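Long-range contacts in attachment protein G3P (Enterobacteria phage Ike, PDB 4EO0), which probably attaches the phage to its bacterial host by binding the N-pilus through this domain, an early step of infection: residues A[16-21]-A[32-36]; A[45-49]-A[76-82]; A[70-76]-A[100-106]. One frame throughout, in Å; residues are numbered along the deposited sequence.

Contact 1: residues A[16-21]-A[32-36]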
loop_
_atom_site.group_PDB
_atom_site.type_symbol
_atom_site.label_atom_id
_atom_site.label_comp_id
_atom_site.label_asym_id
_atom_site.label_seq_id
_atom_site.Cartn_x
_atom_site.Cartn_y
_atom_site.Cartn_z
ATOM N N ALA A 16 -6.026 -4.241 3.090
ATOM C CA ALA A 16 -7.422 -4.511 2.695
ATOM C C ALA A 16 -7.906 -5.487 3.757
ATOM O O ALA A 16 -7.316 -6.551 3.915
ATOM C CB ALA A 16 -7.493 -5.158 1.313
ATOM N N ILE A 17 -8.929 -5.108 4.523
ATOM C CA ILE A 17 -9.459 -5.923 5.623
ATOM C C ILE A 17 -10.797 -6.555 5.228
ATOM O O ILE A 17 -11.660 -5.864 4.694
ATOM C CB ILE A 17 -9.502 -5.101 6.957
ATOM C CG1 ILE A 17 -8.073 -4.745 7.408
ATOM C CG2 ILE A 17 -10.246 -5.838 8.088
ATOM C CD1 ILE A 17 -7.897 -3.326 7.837
ATOM N N SER A 18 -10.965 -7.865 5.489
ATOM C CA SER A 18 -12.213 -8.569 5.157
ATOM C C SER A 18 -13.434 -8.032 5.888
ATOM O O SER A 18 -13.335 -7.590 7.036
ATOM C CB SER A 18 -12.096 -10.074 5.394
ATOM O OG SER A 18 -12.046 -10.381 6.781
ATOM N N LYS A 19 -14.582 -8.056 5.203
ATOM C CA LYS A 19 -15.865 -7.624 5.757
ATOM C C LYS A 19 -16.762 -8.847 5.825
ATOM O O LYS A 19 -16.667 -9.721 4.957
ATOM C CB LYS A 19 -16.484 -6.517 4.885
ATOM C CG LYS A 19 -15.766 -5.187 5.049
ATOM C CD LYS A 19 -16.118 -4.183 3.974
ATOM C CE LYS A 19 -15.394 -2.881 4.213
ATOM N NZ LYS A 19 -15.588 -1.927 3.094
ATOM N N THR A 20 -17.585 -8.949 6.888
ATOM C CA THR A 20 -18.492 -10.083 7.079
ATOM C C THR A 20 -19.689 -9.969 6.142
ATOM O O THR A 20 -20.286 -8.892 6.043
ATOM C CB THR A 20 -18.926 -10.200 8.551
ATOM O OG1 THR A 20 -17.797 -9.964 9.396
ATOM C CG2 THR A 20 -19.542 -11.562 8.877
ATOM N N VAL A 21 -20.025 -11.078 5.445
ATOM C CA VAL A 21 -21.167 -11.161 4.520
ATOM C C VAL A 21 -22.005 -12.405 4.823
ATOM O O VAL A 21 -21.462 -13.505 4.939
ATOM C CB VAL A 21 -20.749 -11.043 3.019
ATOM C CG1 VAL A 21 -21.870 -11.470 2.067
ATOM C CG2 VAL A 21 -20.286 -9.623 2.687
ATOM N N ARG A 32 -21.861 -17.879 6.488
ATOM C CA ARG A 32 -21.180 -16.652 6.888
ATOM C C ARG A 32 -19.839 -16.599 6.144
ATOM O O ARG A 32 -19.084 -17.573 6.178
ATOM C CB ARG A 32 -21.000 -16.620 8.422
ATOM C CG ARG A 32 -20.171 -15.449 8.954
ATOM C CD ARG A 32 -20.200 -15.367 10.470
ATOM N NE ARG A 32 -21.458 -14.799 10.960
ATOM C CZ ARG A 32 -21.681 -14.435 12.220
ATOM N NH1 ARG A 32 -20.730 -14.570 13.136
ATOM N NH2 ARG A 32 -22.856 -13.930 12.572
ATOM N N LYS A 33 -19.569 -15.483 5.442
ATOM C CA LYS A 33 -18.332 -15.304 4.669
ATOM C C LYS A 33 -17.576 -14.013 5.019
ATOM O O LYS A 33 -18.192 -13.029 5.442
ATOM C CB LYS A 33 -18.612 -15.359 3.152
ATOM C CG LYS A 33 -19.067 -16.726 2.631
ATOM C CD LYS A 33 -17.903 -17.565 2.122
ATOM C CE LYS A 33 -18.358 -18.861 1.500
ATOM N NZ LYS A 33 -17.230 -19.577 0.853
ATOM N N GLU A 34 -16.248 -14.015 4.809
ATOM C CA GLU A 34 -15.361 -12.859 5.025
ATOM C C GLU A 34 -14.819 -12.479 3.654
ATOM O O GLU A 34 -14.077 -13.262 3.057
ATOM C CB GLU A 34 -14.257 -13.190 6.033
ATOM C CG GLU A 34 -14.786 -13.273 7.455
ATOM C CD GLU A 34 -15.233 -11.968 8.082
ATOM O OE1 GLU A 34 -14.658 -10.903 7.758
ATOM O OE2 GLU A 34 -16.137 -12.026 8.942
ATOM N N VAL A 35 -15.247 -11.292 3.149
ATOM C CA VAL A 35 -14.989 -10.808 1.788
ATOM C C VAL A 35 -14.002 -9.627 1.649
ATOM O O VAL A 35 -14.100 -8.635 2.371
ATOM C CB VAL A 35 -16.343 -10.493 1.078
ATOM C CG1 VAL A 35 -16.167 -10.279 -0.426
ATOM C CG2 VAL A 35 -17.381 -11.583 1.335
ATOM N N ILE A 36 -13.103 -9.727 0.648
ATOM C CA ILE A 36 -12.175 -8.690 0.236
ATOM C C ILE A 36 -12.453 -8.531 -1.277
ATOM O O ILE A 36 -12.450 -9.522 -2.010
ATOM C CB ILE A 36 -10.687 -8.946 0.536
ATOM C CG1 ILE A 36 -10.466 -9.137 2.046
ATOM C CG2 ILE A 36 -9.861 -7.749 0.023
ATOM C CD1 ILE A 36 -9.017 -9.371 2.504
#
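The carboxylate of Glu34 takes a hydroxyl at each oxygen: Ser18 OG donates to Glu34 OE1 at 2.8 Å, and Thr20 OG1 donates to Glu34 OE2 at 2.7 Å. The serine comes in on the anti side of OE1, the threonine on the syn side of OE2, both somewhat out of the carboxylate plane. The Glu34 chain reaches them by folding over at its second torsion (chi2 -69°), which lays the acid across strand 12-24 instead of sending it out from the sheet. Ser18 OG is held further by Trp93 N and Ser92 OG, so this buried acid and the hydroxyl beside it sit in a small polar network that probably steadies the negative charge.

These are the two arms of the beta hairpin 12-24/30-36. Lys19 with Val35 and Val21 with Lys33 are hydrogen-bonded antiparallel pairs; Thr20 faces Glu34 in the non-hydrogen-bonded pair between them. The bond from Val35 N to Lys19 O is 2.8 Å and almost straight at 175°. On the face opposite Glu34, Val21 CG2 meets Val35 CG2 in one of the two conformers of Val35. Past Ser18 the contact turns apolar: Ile36 CG1 lies 3.6 Å from Ser18 CA, and Ile36 CG2 touches Ala16 CB at 3.7 Å. Helix 38-66 packs here, with Asp40 and Ala44 on Ala16 and Leu41 on Ile36.

Contact 2: residues A[45-49]-A[76-82]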
loop_
_atom_site.group_PDB
_atom_site.type_symbol
_atom_site.label_atom_id
_atom_site.label_comp_id
_atom_site.label_asym_id
_atom_site.label_seq_id
_atom_site.Cartn_x
_atom_site.Cartn_y
_atom_site.Cartn_z
ATOM N N CYS A 45 -3.694 -0.148 -1.919
ATOM C CA CYS A 45 -2.525 0.314 -2.668
ATOM C C CYS A 45 -2.403 1.851 -2.613
ATOM O O CYS A 45 -1.296 2.367 -2.476
ATOM C CB CYS A 45 -2.543 -0.194 -4.111
ATOM S SG CYS A 45 -0.984 0.109 -4.994
ATOM N N ASN A 46 -3.532 2.574 -2.672
ATOM C CA ASN A 46 -3.521 4.035 -2.524
ATOM C C ASN A 46 -3.057 4.421 -1.140
ATOM O O ASN A 46 -2.348 5.411 -1.005
ATOM C CB ASN A 46 -4.908 4.596 -2.793
ATOM C CG ASN A 46 -5.296 4.487 -4.239
ATOM O OD1 ASN A 46 -4.452 4.424 -5.137
ATOM N ND2 ASN A 46 -6.583 4.500 -4.491
ATOM N N ASP A 47 -3.435 3.638 -0.113
ATOM C CA ASP A 47 -2.985 3.873 1.254
ATOM C C ASP A 47 -1.466 3.699 1.349
ATOM O O ASP A 47 -0.793 4.503 1.997
ATOM C CB ASP A 47 -3.683 2.920 2.254
ATOM C CG ASP A 47 -5.137 3.226 2.620
ATOM O OD1 ASP A 47 -5.662 4.282 2.185
ATOM O OD2 ASP A 47 -5.742 2.419 3.344
ATOM N N ALA A 48 -0.937 2.664 0.691
ATOM C CA ALA A 48 0.517 2.351 0.657
ATOM C C ALA A 48 1.287 3.549 0.048
ATOM O O ALA A 48 2.317 3.987 0.600
ATOM C CB ALA A 48 0.745 1.072 -0.190
ATOM N N LYS A 49 0.760 4.100 -1.062
ATOM C CA LYS A 49 1.334 5.265 -1.753
ATOM C C LYS A 49 1.300 6.527 -0.876
ATOM O O LYS A 49 2.293 7.261 -0.821
ATOM C CB LYS A 49 0.631 5.503 -3.096
ATOM C CG LYS A 49 0.873 4.382 -4.082
ATOM C CD LYS A 49 0.050 4.599 -5.318
ATOM C CE LYS A 49 0.377 3.560 -6.360
ATOM N NZ LYS A 49 -0.499 3.714 -7.553
ATOM N N THR A 76 7.419 6.558 -6.561
ATOM C CA THR A 76 6.576 5.471 -6.067
ATOM C C THR A 76 6.248 4.531 -7.225
ATOM O O THR A 76 5.975 5.020 -8.319
ATOM C CB THR A 76 5.292 6.057 -5.437
ATOM O OG1 THR A 76 5.616 7.109 -4.520
ATOM C CG2 THR A 76 4.472 5.025 -4.710
ATOM N N GLY A 77 6.233 3.230 -6.959
ATOM C CA GLY A 77 5.852 2.260 -7.972
ATOM C C GLY A 77 4.438 2.562 -8.438
ATOM O O GLY A 77 3.651 3.145 -7.688
ATOM N N ASP A 78 4.168 2.306 -9.711
ATOM C CA ASP A 78 2.853 2.562 -10.315
ATOM C C ASP A 78 1.785 1.656 -9.717
ATOM O O ASP A 78 0.648 2.081 -9.502
ATOM C CB ASP A 78 2.917 2.362 -11.844
ATOM C CG ASP A 78 3.909 3.283 -12.543
ATOM O OD1 ASP A 78 4.070 4.432 -12.088
ATOM O OD2 ASP A 78 4.454 2.878 -13.591
ATOM N N THR A 79 2.151 0.417 -9.459
ATOM C CA THR A 79 1.254 -0.622 -8.947
ATOM C C THR A 79 1.879 -1.318 -7.742
ATOM O O THR A 79 3.106 -1.310 -7.574
ATOM C CB THR A 79 0.904 -1.640 -10.064
ATOM O OG1 THR A 79 2.103 -2.257 -10.548
ATOM C CG2 THR A 79 0.091 -1.015 -11.223
ATOM N N CYS A 80 1.039 -1.936 -6.932
ATOM C CA CYS A 80 1.479 -2.645 -5.742
ATOM C C CYS A 80 1.690 -4.092 -6.054
ATOM O O CYS A 80 1.236 -4.572 -7.096
ATOM C CB CYS A 80 0.449 -2.498 -4.624
ATOM S SG CYS A 80 0.406 -0.857 -3.886
ATOM N N VAL A 81 2.345 -4.790 -5.109
ATOM C CA VAL A 81 2.481 -6.248 -5.042
ATOM C C VAL A 81 1.645 -6.626 -3.811
ATOM O O VAL A 81 1.786 -6.005 -2.744
ATOM C CB VAL A 81 3.925 -6.763 -4.941
ATOM C CG1 VAL A 81 3.956 -8.287 -4.713
ATOM C CG2 VAL A 81 4.705 -6.381 -6.187
ATOM N N TYR A 82 0.773 -7.616 -3.977
ATOM C CA TYR A 82 -0.142 -8.079 -2.933
ATOM C C TYR A 82 0.192 -9.466 -2.464
ATOM O O TYR A 82 0.775 -10.246 -3.217
ATOM C CB TYR A 82 -1.598 -8.069 -3.446
ATOM C CG TYR A 82 -2.030 -6.748 -4.032
ATOM C CD1 TYR A 82 -1.729 -6.415 -5.350
ATOM C CD2 TYR A 82 -2.700 -5.805 -3.254
ATOM C CE1 TYR A 82 -2.093 -5.176 -5.885
ATOM C CE2 TYR A 82 -3.073 -4.566 -3.780
ATOM C CZ TYR A 82 -2.747 -4.250 -5.090
ATOM O OH TYR A 82 -3.127 -3.050 -5.632
HETATM O O HOH W 1 3.372 8.148 -3.041
#
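The ring of Tyr82 approaches Cys45 obliquely, with its hydroxyl end leading: Tyr82 OH lies 3.3 Å from Cys45 CB, and Tyr82 CZ follows at 4.2 Å. Ala97 of strand 94-106 also touches this tyrosine. Beside it runs the covalent link, the disulfide from Cys45 SG to Cys80 SG at 2.0 Å. Its torsion about the S-S bond is 91°, close to the relaxed value, so the bridge shows no sign of twist strain. Cys45 sends SG out anti to its own nitrogen (chi1 -170°), off the helix and straight at the loop. Ala48, one turn on, brings CB to 4.2 Å from Cys80 SG, and Val99 packs against both Ala48 and Cys80.

Lys49 reaches over the same loop from the next position of the helix. Extended beyond CG, it passes Thr76, with Lys49 CG 3.7 Å from Thr76 CG2 in the threonine conformer described, and ends with Lys49 NZ donating to Asp78 O at 2.8 Å. The ammonium stands above the plane of that carbonyl, 44° out of it, and not on a lone pair. Back at the helix, a water donates to Lys49 O at 2.6 Å and, for the same conformer, also hydrogen-bonds Thr76 OG1, joining helix backbone to threonine hydroxyl. The whole is a disulfide cross-link between helix and loop, with the lysine-carbonyl bond and the water bridge beside it; it fastens the N-terminal half of the long helix 38-66 to the connection between strands 72-76 and 81-82 of the antiparallel sheet.

Contact 3: residues A[70-76]-A[100-106]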
loop_
_atom_site.group_PDB
_atom_site.type_symbol
_atom_site.label_atom_id
_atom_site.label_comp_id
_atom_site.label_asym_id
_atom_site.label_seq_id
_atom_site.Cartn_x
_atom_site.Cartn_y
_atom_site.Cartn_z
ATOM N N SER A 70 20.737 20.196 -3.000
ATOM C CA SER A 70 19.989 19.217 -3.771
ATOM C C SER A 70 18.498 19.453 -3.669
ATOM O O SER A 70 18.025 20.127 -2.758
ATOM C CB SER A 70 20.299 17.806 -3.266
ATOM O OG SER A 70 21.658 17.440 -3.442
ATOM N N GLN A 71 17.761 18.871 -4.621
ATOM C CA GLN A 71 16.306 18.795 -4.641
ATOM C C GLN A 71 16.024 17.325 -4.306
ATOM O O GLN A 71 16.912 16.482 -4.478
ATOM C CB GLN A 71 15.736 19.120 -6.030
ATOM C CG GLN A 71 15.819 20.605 -6.397
ATOM C CD GLN A 71 14.746 21.450 -5.747
ATOM O OE1 GLN A 71 15.002 22.207 -4.804
ATOM N NE2 GLN A 71 13.529 21.374 -6.262
ATOM N N PHE A 72 14.824 17.018 -3.802
ATOM C CA PHE A 72 14.496 15.652 -3.420
ATOM C C PHE A 72 13.183 15.257 -4.013
ATOM O O PHE A 72 12.341 16.118 -4.306
ATOM C CB PHE A 72 14.427 15.503 -1.874
ATOM C CG PHE A 72 15.628 16.094 -1.187
ATOM C CD1 PHE A 72 16.842 15.415 -1.166
ATOM C CD2 PHE A 72 15.577 17.374 -0.653
ATOM C CE1 PHE A 72 17.984 16.022 -0.649
ATOM C CE2 PHE A 72 16.714 17.966 -0.120
ATOM C CZ PHE A 72 17.900 17.276 -0.098
ATOM N N ARG A 73 13.012 13.951 -4.235
ATOM C CA ARG A 73 11.759 13.431 -4.727
ATOM C C ARG A 73 11.526 12.042 -4.243
ATOM O O ARG A 73 12.469 11.312 -3.925
ATOM C CB ARG A 73 11.646 13.532 -6.260
ATOM C CG ARG A 73 12.482 12.508 -6.987
ATOM C CD ARG A 73 12.431 12.685 -8.474
ATOM N NE ARG A 73 13.089 11.553 -9.106
ATOM C CZ ARG A 73 13.164 11.353 -10.415
ATOM N NH1 ARG A 73 12.656 12.244 -11.262
ATOM N NH2 ARG A 73 13.785 10.284 -10.890
ATOM N N LEU A 74 10.259 11.653 -4.270
ATOM C CA LEU A 74 9.840 10.298 -3.976
ATOM C C LEU A 74 9.344 9.686 -5.285
ATOM O O LEU A 74 8.454 10.241 -5.947
ATOM C CB LEU A 74 8.737 10.303 -2.911
ATOM C CG LEU A 74 8.038 8.967 -2.676
ATOM C CD1 LEU A 74 8.952 7.939 -1.971
ATOM C CD2 LEU A 74 6.798 9.181 -1.883
ATOM N N VAL A 75 9.929 8.551 -5.672
ATOM C CA VAL A 75 9.486 7.847 -6.857
ATOM C C VAL A 75 8.745 6.634 -6.319
ATOM O O VAL A 75 9.363 5.784 -5.673
ATOM C CB VAL A 75 10.631 7.437 -7.833
ATOM C CG1 VAL A 75 10.086 6.594 -8.998
ATOM C CG2 VAL A 75 11.366 8.655 -8.368
ATOM N N THR A 76 7.419 6.558 -6.561
ATOM C CA THR A 76 6.576 5.471 -6.067
ATOM C C THR A 76 6.248 4.531 -7.225
ATOM O O THR A 76 5.975 5.020 -8.319
ATOM C CB THR A 76 5.292 6.057 -5.437
ATOM O OG1 THR A 76 5.616 7.109 -4.520
ATOM C CG2 THR A 76 4.472 5.025 -4.710
ATOM N N GLU A 100 6.666 0.140 -3.716
ATOM C CA GLU A 100 8.053 0.575 -3.551
ATOM C C GLU A 100 8.073 2.099 -3.508
ATOM O O GLU A 100 7.428 2.738 -4.332
ATOM C CB GLU A 100 8.956 0.072 -4.704
ATOM C CG GLU A 100 9.209 -1.436 -4.771
ATOM C CD GLU A 100 10.224 -1.832 -5.821
ATOM O OE1 GLU A 100 10.494 -1.010 -6.727
ATOM O OE2 GLU A 100 10.761 -2.960 -5.741
ATOM N N GLY A 101 8.768 2.665 -2.526
ATOM C CA GLY A 101 8.946 4.108 -2.363
ATOM C C GLY A 101 10.438 4.349 -2.329
ATOM O O GLY A 101 11.113 3.881 -1.418
ATOM N N ASP A 102 10.963 5.038 -3.348
ATOM C CA ASP A 102 12.373 5.329 -3.524
ATOM C C ASP A 102 12.601 6.812 -3.295
ATOM O O ASP A 102 12.185 7.650 -4.099
ATOM C CB ASP A 102 12.753 4.969 -4.961
ATOM C CG ASP A 102 14.236 5.009 -5.261
ATOM O OD1 ASP A 102 15.030 5.268 -4.318
ATOM O OD2 ASP A 102 14.608 4.754 -6.424
ATOM N N ILE A 103 13.293 7.134 -2.209
ATOM C CA ILE A 103 13.621 8.509 -1.852
ATOM C C ILE A 103 14.907 8.869 -2.573
ATOM O O ILE A 103 15.912 8.161 -2.446
ATOM C CB ILE A 103 13.742 8.602 -0.319
ATOM C CG1 ILE A 103 12.375 8.342 0.347
ATOM C CG2 ILE A 103 14.296 9.986 0.077
ATOM C CD1 ILE A 103 12.449 8.221 1.875
ATOM N N GLN A 104 14.837 9.899 -3.410
ATOM C CA GLN A 104 15.962 10.304 -4.245
ATOM C C GLN A 104 16.403 11.747 -4.053
ATOM O O GLN A 104 15.647 12.590 -3.550
ATOM C CB GLN A 104 15.606 10.090 -5.740
ATOM C CG GLN A 104 15.208 8.668 -6.129
ATOM C CD GLN A 104 14.926 8.505 -7.592
ATOM O OE1 GLN A 104 14.714 9.464 -8.335
ATOM N NE2 GLN A 104 14.856 7.263 -8.030
ATOM N N ARG A 105 17.647 12.029 -4.479
ATOM C CA ARG A 105 18.207 13.374 -4.442
ATOM C C ARG A 105 18.852 13.691 -5.788
ATOM O O ARG A 105 19.324 12.792 -6.481
ATOM C CB ARG A 105 19.207 13.564 -3.287
ATOM C CG ARG A 105 20.611 13.026 -3.550
ATOM C CD ARG A 105 21.474 13.173 -2.331
ATOM N NE ARG A 105 22.788 12.576 -2.537
ATOM C CZ ARG A 105 23.868 13.251 -2.914
ATOM N NH1 ARG A 105 23.802 14.563 -3.123
ATOM N NH2 ARG A 105 25.019 12.622 -3.092
ATOM N N SER A 106 18.862 14.962 -6.151
ATOM C CA SER A 106 19.501 15.390 -7.396
ATOM C C SER A 106 21.000 15.508 -7.089
ATOM O O SER A 106 21.364 15.894 -5.974
ATOM C CB SER A 106 18.930 16.720 -7.873
ATOM O OG SER A 106 19.134 17.731 -6.904
#
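Strands 72-76 and 94-106 run side by side here as antiparallel neighbours, and across them Arg73 grips Gln104. Arg73 CG sits between its backbone N and carbonyl carbon (chi1 75°), and the chain then runs extended to NE, which brings the guanidinium side-on to the amide. Gln104 OE1 takes two bonds: from Arg73 NE at 2.8 Å and from Arg73 NH2, also 2.8 Å. The oxygen sits near the guanidinium plane, and the two flat groups are nearly coplanar, 30° apart. At the other end of the amide, Gln104 NE2 donates to Asp102 OD2 at 3.0 Å, coming from above the carboxylate plane. With both ends bonded, the amide's rotation is fixed; Val75 CG2 rests 3.6 Å from Gln104 CD. On this face Trp4 makes a cation-pi contact with Arg73 and touches Gln104, while Ser6 bonds to Asp102 OD1.

The strands are part of the antiparallel sheet, with Arg73-Gln104 and Val75-Asp102 as hydrogen-bonded pairs and Phe72-Arg105, Leu74-Ile103 and Thr76-Gly101 as the non-hydrogen-bonded ones. The face that carries Phe72 and Leu74 turns to helix 38-66, where Leu63 meets the ring and Gln53 and Phe56 meet the leucine. In the conformer described, Arg105 CB lies 3.7 Å from Phe72 CD1. At the end of the pairing Ser106 N still bonds Gln71 O, and serine hydroxyls add to it: Gln71 N donates to Ser106 OG at 2.9 Å in an almost straight bond (177°), and Ser70 OG donates to Ser106 O at 3.0 Å.

From the N terminus, contact 1 closes first: the two strands of the hairpin fold back on each other over a ten-residue connection. The chain then enters helix 38-66, and contact 2 fastens the N-terminal half of that helix to residues 76-82, closing a loop of 26 residues. Contact 3 opens inside that loop, at residues 70-76, and ends beyond it on strand 94-106, so contacts 2 and 3 cross; they share Thr76 and meet where Gly77 N probably bonds Glu100 O. Contacts 1 and 3 lie on opposite sides of the chain's centre, with centres about 36 Å apart, yet both belong to one sheet, in which strands 12-24 and 94-106 are neighbours.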